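PDB 3SXM: transcriptional regulator, GntR family from Thermotoga maritima, which probably binds regulatory DNA as a GntR-family transcription factor, of which this is the metal-binding FCD domain in its metal-free form. Local coordinates for residues Val20-Ala31 against Arg109-Ile119. The protein carries 3 engineered substitutions. Numbering follows the deposited sequence.
Sequences VFCLENYFDKIA and RIISGDKEGAI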
ATOM      1  N   VAL A  20      -4.875  -5.094   1.897  1.00 12.18           N
ATOM      2  CA  VAL A  20      -4.363  -6.368   1.408  1.00 12.24           C
ATOM      3  C   VAL A  20      -2.910  -6.513   1.839  1.00 12.52           C
ATOM      4  O   VAL A  20      -2.494  -7.598   2.244  1.00 13.94           O
ATOM      5  CB  VAL A  20      -4.521  -6.527  -0.102  1.00 13.31           C
ATOM      6  CG1 VAL A  20      -3.708  -7.734  -0.630  1.00 17.90           C
ATOM      7  CG2 VAL A  20      -6.020  -6.632  -0.478  1.00 16.43           C
ATOM      8  N   PHE A  21      -2.105  -5.441   1.748  1.00 11.00           N
ATOM      9  CA  PHE A  21      -0.732  -5.536   2.222  1.00 11.90           C
ATOM     10  C   PHE A  21      -0.723  -6.003   3.670  1.00 12.13           C
ATOM     11  O   PHE A  21       0.096  -6.846   4.040  1.00 12.14           O
ATOM     12  CB  PHE A  21      -0.006  -4.174   2.121  1.00 14.04           C
ATOM     13  CG  PHE A  21       1.428  -4.221   2.592  1.00 11.72           C
ATOM     14  CD1 PHE A  21       2.429  -4.592   1.727  1.00 14.15           C
ATOM     15  CD2 PHE A  21       1.789  -3.865   3.883  1.00 14.80           C
ATOM     16  CE1 PHE A  21       3.760  -4.584   2.108  1.00 16.93           C
ATOM     17  CE2 PHE A  21       3.105  -3.947   4.284  1.00 14.86           C
ATOM     18  CZ  PHE A  21       4.073  -4.287   3.405  1.00 13.54           C
ATOM     19  N   CYS A  22      -1.531  -5.394   4.522  1.00 12.98           N
ATOM     20  CA  CYS A  22      -1.501  -5.745   5.953  1.00 12.29           C
ATOM     21  C   CYS A  22      -2.045  -7.156   6.212  1.00 13.89           C
ATOM     22  O   CYS A  22      -1.469  -7.922   6.990  1.00 13.86           O
ATOM     23  CB  CYS A  22      -2.220  -4.699   6.787  1.00 12.83           C
ATOM     24  SG  CYS A  22      -1.381  -3.108   6.796  1.00 14.45           S
ATOM     25  N   LEU A  23      -3.170  -7.511   5.588  1.00 13.62           N
ATOM     26  CA  LEU A  23      -3.668  -8.880   5.701  1.00 13.94           C
ATOM     27  C   LEU A  23      -2.643  -9.934   5.261  1.00 14.13           C
ATOM     28  O   LEU A  23      -2.453 -10.986   5.926  1.00 17.84           O
ATOM     29  CB  LEU A  23      -5.008  -9.051   4.912  1.00 14.45           C
ATOM     30  CG  LEU A  23      -5.677 -10.431   5.039  1.00 15.17           C
ATOM     31  CD1 LEU A  23      -5.984 -10.833   6.493  1.00 14.30           C
ATOM     32  CD2 LEU A  23      -6.926 -10.420   4.147  1.00 17.74           C
ATOM     33  N   GLU A  24      -1.965  -9.705   4.141  1.00 13.65           N
ATOM     34  CA  GLU A  24      -0.989 -10.629   3.617  0.53 16.71           C
ATOM     35  C   GLU A  24       0.200 -10.764   4.567  1.00 18.39           C
ATOM     36  O   GLU A  24       0.678 -11.867   4.836  1.00 21.45           O
ATOM     37  CB  GLU A  24      -0.472 -10.074   2.265  0.53 13.07           C
ATOM     38  CG  GLU A  24      -1.327 -10.390   1.049  0.53 25.63           C
ATOM     39  CD  GLU A  24      -0.842  -9.826  -0.312  0.53 36.69           C
ATOM     40  OE1 GLU A  24      -1.301 -10.341  -1.373  0.53 33.00           O
ATOM     41  OE2 GLU A  24      -0.055  -8.852  -0.332  0.53 40.04           O
ATOM     42  N   ASN A  25       0.717  -9.669   5.052  1.00 15.09           N
ATOM     43  CA  ASN A  25       1.938  -9.689   5.819  1.00 14.33           C
ATOM     44  C   ASN A  25       1.783  -9.884   7.334  1.00 15.99           C
ATOM     45  O   ASN A  25       2.711 -10.179   7.989  1.00 17.69           O
ATOM     46  CB  ASN A  25       2.749  -8.422   5.514  1.00 14.65           C
ATOM     47  CG  ASN A  25       3.277  -8.394   4.116  1.00 19.71           C
ATOM     48  OD1 ASN A  25       2.800  -7.718   3.248  1.00 21.46           O
ATOM     49  ND2 ASN A  25       4.241  -9.185   3.901  1.00 21.13           N
ATOM     50  N   TYR A  26       0.579  -9.740   7.846  1.00 14.23           N
ATOM     51  CA  TYR A  26       0.294  -9.873   9.277  1.00 15.25           C
ATOM     52  C   TYR A  26      -0.831 -10.880   9.521  1.00 16.59           C
ATOM     53  O   TYR A  26      -1.480 -10.861  10.547  1.00 15.67           O
ATOM     54  CB  TYR A  26       0.055  -8.501   9.940  1.00 13.18           C
ATOM     55  CG  TYR A  26       1.277  -7.655   9.841  1.00 14.54           C
ATOM     56  CD1 TYR A  26       2.266  -7.806  10.758  1.00 16.22           C
ATOM     57  CD2 TYR A  26       1.504  -6.843   8.749  1.00 16.27           C
ATOM     58  CE1 TYR A  26       3.446  -7.094  10.659  1.00 17.20           C
ATOM     59  CE2 TYR A  26       2.681  -6.108   8.649  1.00 13.99           C
ATOM     60  CZ  TYR A  26       3.657  -6.267   9.569  1.00 16.07           C
ATOM     61  OH  TYR A  26       4.878  -5.572   9.483  1.00 19.28           O
ATOM     62  N   PHE A  27      -1.052 -11.766   8.538  1.00 15.74           N
ATOM     63  CA  PHE A  27      -2.094 -12.754   8.593  1.00 14.33           C
ATOM     64  C   PHE A  27      -2.213 -13.483   9.924  1.00 16.15           C
ATOM     65  O   PHE A  27      -3.330 -13.573  10.468  1.00 16.56           O
ATOM     66  CB  PHE A  27      -1.945 -13.757   7.451  1.00 14.13           C
ATOM     67  CG  PHE A  27      -3.062 -14.765   7.369  1.00 13.93           C
ATOM     68  CD1 PHE A  27      -4.254 -14.418   6.802  1.00 15.95           C
ATOM     69  CD2 PHE A  27      -2.932 -16.014   7.897  1.00 15.77           C
ATOM     70  CE1 PHE A  27      -5.299 -15.348   6.737  1.00 17.49           C
ATOM     71  CE2 PHE A  27      -3.969 -16.937   7.833  1.00 23.46           C
ATOM     72  CZ  PHE A  27      -5.158 -16.576   7.271  1.00 19.68           C
ATOM     73  N   ASP A  28      -1.123 -14.029  10.451  1.00 17.33           N
ATOM     74  CA  ASP A  28      -1.244 -14.812  11.673  1.00 18.76           C
ATOM     75  C   ASP A  28      -1.611 -13.946  12.854  1.00 18.05           C
ATOM     76  O   ASP A  28      -2.359 -14.404  13.749  1.00 19.23           O
ATOM     77  CB  ASP A  28       0.082 -15.556  11.971  1.00 22.59           C
ATOM     78  CG  ASP A  28       0.399 -16.633  10.952  1.00 24.22           C
ATOM     79  OD1 ASP A  28      -0.476 -17.125  10.231  1.00 25.71           O
ATOM     80  OD2 ASP A  28       1.582 -17.092  10.938  1.00 29.92           O
ATOM     81  N   LYS A  29      -1.080 -12.721  12.924  1.00 17.66           N
ATOM     82  CA  LYS A  29      -1.453 -11.803  13.989  1.00 15.68           C
ATOM     83  C   LYS A  29      -2.953 -11.473  13.949  1.00 19.79           C
ATOM     84  O   LYS A  29      -3.631 -11.439  14.978  1.00 18.69           O
ATOM     85  CB  LYS A  29      -0.622 -10.505  13.917  1.00 18.99           C
ATOM     86  CG  LYS A  29      -0.948  -9.533  15.019  1.00 22.59           C
ATOM     87  CD  LYS A  29       0.162  -8.533  15.256  1.00 38.67           C
ATOM     88  CE  LYS A  29      -0.307  -7.313  16.039  1.00 56.71           C
ATOM     89  NZ  LYS A  29       0.180  -7.251  17.446  1.00 77.40           N
ATOM     90  N   ILE A  30      -3.441 -11.219  12.756  1.00 15.63           N
ATOM     91  CA  ILE A  30      -4.863 -10.949  12.572  1.00 14.93           C
ATOM     92  C   ILE A  30      -5.690 -12.177  12.983  1.00 14.16           C
ATOM     93  O   ILE A  30      -6.635 -12.076  13.781  1.00 15.54           O
ATOM     94  CB  ILE A  30      -5.177 -10.486  11.135  1.00 13.40           C
ATOM     95  CG1 ILE A  30      -4.502  -9.141  10.849  1.00 13.02           C
ATOM     96  CG2 ILE A  30      -6.673 -10.445  10.949  1.00 13.93           C
ATOM     97  CD1 ILE A  30      -4.358  -8.851   9.381  1.00 14.52           C
ATOM     98  N   ALA A  31      -5.301 -13.339  12.505  1.00 13.89           N
ATOM     99  CA  ALA A  31      -6.028 -14.577  12.782  1.00 14.72           C
ATOM    100  C   ALA A  31      -6.095 -14.899  14.248  1.00 18.49           C
ATOM    101  O   ALA A  31      -7.074 -15.504  14.712  1.00 20.21           O
ATOM    102  CB  ALA A  31      -5.421 -15.752  12.057  1.00 16.46           C
ATOM    103  N   ARG A 109     -12.564 -17.439   6.652  1.00 17.71           N
ATOM    104  CA  ARG A 109     -11.366 -17.844   5.874  1.00 15.93           C
ATOM    105  C   ARG A 109     -10.123 -17.560   6.680  1.00 18.33           C
ATOM    106  O   ARG A 109      -9.172 -18.344   6.696  1.00 18.53           O
ATOM    107  CB  ARG A 109     -11.311 -17.148   4.513  1.00 17.49           C
ATOM    108  CG  ARG A 109     -12.417 -17.637   3.545  1.00 18.11           C
ATOM    109  CD  ARG A 109     -12.285 -17.033   2.162  1.00 16.95           C
ATOM    110  NE  ARG A 109     -13.454 -17.350   1.313  1.00 18.43           N
ATOM    111  CZ  ARG A 109     -13.544 -17.100   0.023  1.00 25.62           C
ATOM    112  NH1 ARG A 109     -12.548 -16.521  -0.621  1.00 19.88           N
ATOM    113  NH2 ARG A 109     -14.653 -17.384  -0.622  1.00 23.22           N
ATOM    114  N   ILE A 110     -10.076 -16.402   7.298  1.00 16.60           N
ATOM    115  CA  ILE A 110      -8.940 -16.028   8.137  1.00 14.81           C
ATOM    116  C   ILE A 110      -8.775 -17.016   9.304  1.00 16.83           C
ATOM    117  O   ILE A 110      -7.653 -17.576   9.526  1.00 18.79           O
ATOM    118  CB  ILE A 110      -9.045 -14.563   8.668  1.00 14.77           C
ATOM    119  CG1 ILE A 110      -9.030 -13.554   7.513  1.00 14.92           C
ATOM    120  CG2 ILE A 110      -7.923 -14.295   9.663  1.00 18.65           C
ATOM    121  CD1 ILE A 110      -9.405 -12.138   7.971  1.00 13.89           C
ATOM    122  N   ILE A 111      -9.808 -17.211  10.073  1.00 18.19           N
ATOM    123  CA  ILE A 111      -9.773 -18.126  11.201  1.00 20.05           C
ATOM    124  C   ILE A 111      -9.389 -19.531  10.831  1.00 25.04           C
ATOM    125  O   ILE A 111      -8.738 -20.189  11.568  1.00 31.25           O
ATOM    126  CB  ILE A 111     -11.151 -18.266  11.796  1.00 37.35           C
ATOM    127  CG1 ILE A 111     -11.554 -16.999  12.473  1.00 37.04           C
ATOM    128  CG2 ILE A 111     -11.200 -19.390  12.752  1.00 53.53           C
ATOM    129  CD1 ILE A 111     -12.945 -17.121  13.019  1.00 33.26           C
ATOM    130  N   SER A 112      -9.835 -19.997   9.704  1.00 22.48           N
ATOM    131  CA  SER A 112      -9.557 -21.364   9.301  1.00 28.48           C
ATOM    132  C   SER A 112      -8.167 -21.541   8.641  1.00 21.39           C
ATOM    133  O   SER A 112      -7.767 -22.653   8.276  1.00 25.42           O
ATOM    134  CB  SER A 112     -10.671 -21.874   8.401  1.00 27.21           C
ATOM    135  OG  SER A 112     -10.600 -21.236   7.172  1.00 32.96           O
ATOM    136  N   GLY A 113      -7.420 -20.454   8.497  1.00 19.45           N
ATOM    137  CA  GLY A 113      -6.059 -20.527   7.979  1.00 20.11           C
ATOM    138  C   GLY A 113      -5.915 -20.427   6.474  1.00 26.04           C
ATOM    139  O   GLY A 113      -4.835 -20.680   5.911  1.00 26.88           O
ATOM    140  N   ASP A 114      -7.009 -20.091   5.808  1.00 19.99           N
ATOM    141  CA  ASP A 114      -7.059 -19.988   4.347  1.00 19.63           C
ATOM    142  C   ASP A 114      -6.614 -18.581   3.961  1.00 20.04           C
ATOM    143  O   ASP A 114      -7.433 -17.683   3.664  1.00 19.57           O
ATOM    144  CB  ASP A 114      -8.497 -20.279   3.897  1.00 20.46           C
ATOM    145  CG  ASP A 114      -8.675 -20.233   2.397  1.00 24.92           C
ATOM    146  OD1 ASP A 114      -7.652 -20.168   1.689  1.00 22.58           O
ATOM    147  OD2 ASP A 114      -9.854 -20.187   1.986  1.00 25.01           O
ATOM    148  N   LYS A 115      -5.309 -18.360   3.982  1.00 19.26           N
ATOM    149  CA  LYS A 115      -4.760 -17.052   3.710  1.00 17.45           C
ATOM    150  C   LYS A 115      -5.023 -16.598   2.263  1.00 20.00           C
ATOM    151  O   LYS A 115      -5.465 -15.458   2.034  1.00 17.40           O
ATOM    152  CB  LYS A 115      -3.245 -17.083   4.020  1.00 18.77           C
ATOM    153  CG  LYS A 115      -2.524 -15.825   3.739  1.00 19.89           C
ATOM    154  CD  LYS A 115      -1.024 -15.882   4.165  1.00 24.12           C
ATOM    155  CE  LYS A 115      -0.379 -14.667   3.737  1.00 28.71           C
ATOM    156  NZ  LYS A 115       1.125 -14.741   3.924  1.00 35.25           N
ATOM    157  N   GLU A 116      -4.803 -17.498   1.290  1.00 20.24           N
ATOM    158  CA  GLU A 116      -5.004 -17.153  -0.096  1.00 18.83           C
ATOM    159  C   GLU A 116      -6.495 -16.776  -0.304  1.00 20.39           C
ATOM    160  O   GLU A 116      -6.813 -15.771  -0.935  1.00 19.29           O
ATOM    161  CB  GLU A 116      -4.617 -18.336  -1.014  1.00 31.07           C
ATOM    162  CG  GLU A 116      -4.142 -17.918  -2.385  1.00 58.48           C
ATOM    163  CD  GLU A 116      -3.872 -19.094  -3.335  1.00 62.87           C
ATOM    164  OE1 GLU A 116      -4.134 -20.261  -2.966  1.00 52.76           O
ATOM    165  OE2 GLU A 116      -3.388 -18.838  -4.458  1.00 64.32           O
ATOM    166  N   GLY A 117      -7.380 -17.571   0.246  1.00 19.21           N
ATOM    167  CA  GLY A 117      -8.813 -17.334   0.106  1.00 18.39           C
ATOM    168  C   GLY A 117      -9.233 -16.070   0.836  1.00 16.97           C
ATOM    169  O   GLY A 117     -10.113 -15.345   0.373  1.00 17.08           O
ATOM    170  N   ALA A 118      -8.617 -15.757   1.969  1.00 17.82           N
ATOM    171  CA  ALA A 118      -8.955 -14.523   2.668  1.00 15.03           C
ATOM    172  C   ALA A 118      -8.585 -13.290   1.874  1.00 14.61           C
ATOM    173  O   ALA A 118      -9.380 -12.355   1.789  1.00 14.58           O
ATOM    174  CB  ALA A 118      -8.310 -14.452   4.023  1.00 15.82           C
ATOM    175  N   ILE A 119      -7.403 -13.313   1.257  1.00 15.74           N
ATOM    176  CA  ILE A 119      -6.987 -12.190   0.427  1.00 14.03           C
ATOM    177  C   ILE A 119      -7.927 -12.041  -0.745  1.00 16.49           C
ATOM    178  O   ILE A 119      -8.370 -10.946  -1.077  1.00 16.58           O
ATOM    179  CB  ILE A 119      -5.533 -12.410  -0.013  1.00 16.91           C
ATOM    180  CG1 ILE A 119      -4.609 -12.309   1.205  1.00 18.74           C
ATOM    181  CG2 ILE A 119      -5.146 -11.349  -1.073  1.00 16.39           C
ATOM    182  CD1 ILE A 119      -3.228 -12.946   0.959  1.00 23.52           C
TER
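Lys115 crosses obliquely over one face of the Phe27 ring and reaches the backbone beyond it. Its CB sits 3.7 Å from the ring centroid, only 6° off the normal, a CH-pi contact over one face. CG lies over the CB-bearing side of the ring, 3.8 Å from Phe27 CD1. CD passes over Phe27 CG and CB. CE then leaves the ring, and NZ ends 3.0 Å from Glu24 O in a weak hydrogen bond. The chain can span this distance because it is fully extended, with CG anti to the backbone N (chi1 178°). NZ thus meets a carbonyl in the last turn of helix 5-25, where the partial negative charge of the helix end may favour the ammonium group.

Each segment is a turn joining two consecutive helices of the all-helical FCD domain, which belongs to the FadR-C clan. Helix 20-25 and helix 115-119 run antiparallel at 170°, with their axes 10.1 Å apart. Gly113 closes helix 96-111 with a Schellman motif. Asp114 then N-caps the next helix, its OD1 accepting from Gly117 N.

The Phe27 ring enters this second corner. Its CZ comes within 3.5 Å of Ile110 O, and Ala118 CB lies at the ring edge. Ile110 is a knob in a hole formed by Leu23, Phe27, Ile30 and Ala31. CG2 packs 3.8 Å from Ala31 CB and also touches Phe27 and Ile30, while CD1 meets Leu23 CD1. Phe66 of helix 51-68 and Leu36 of helix 34-44 also touch Ile110. At the other end, Val20 CG1 meets Ile119 CG2 at 3.9 Å.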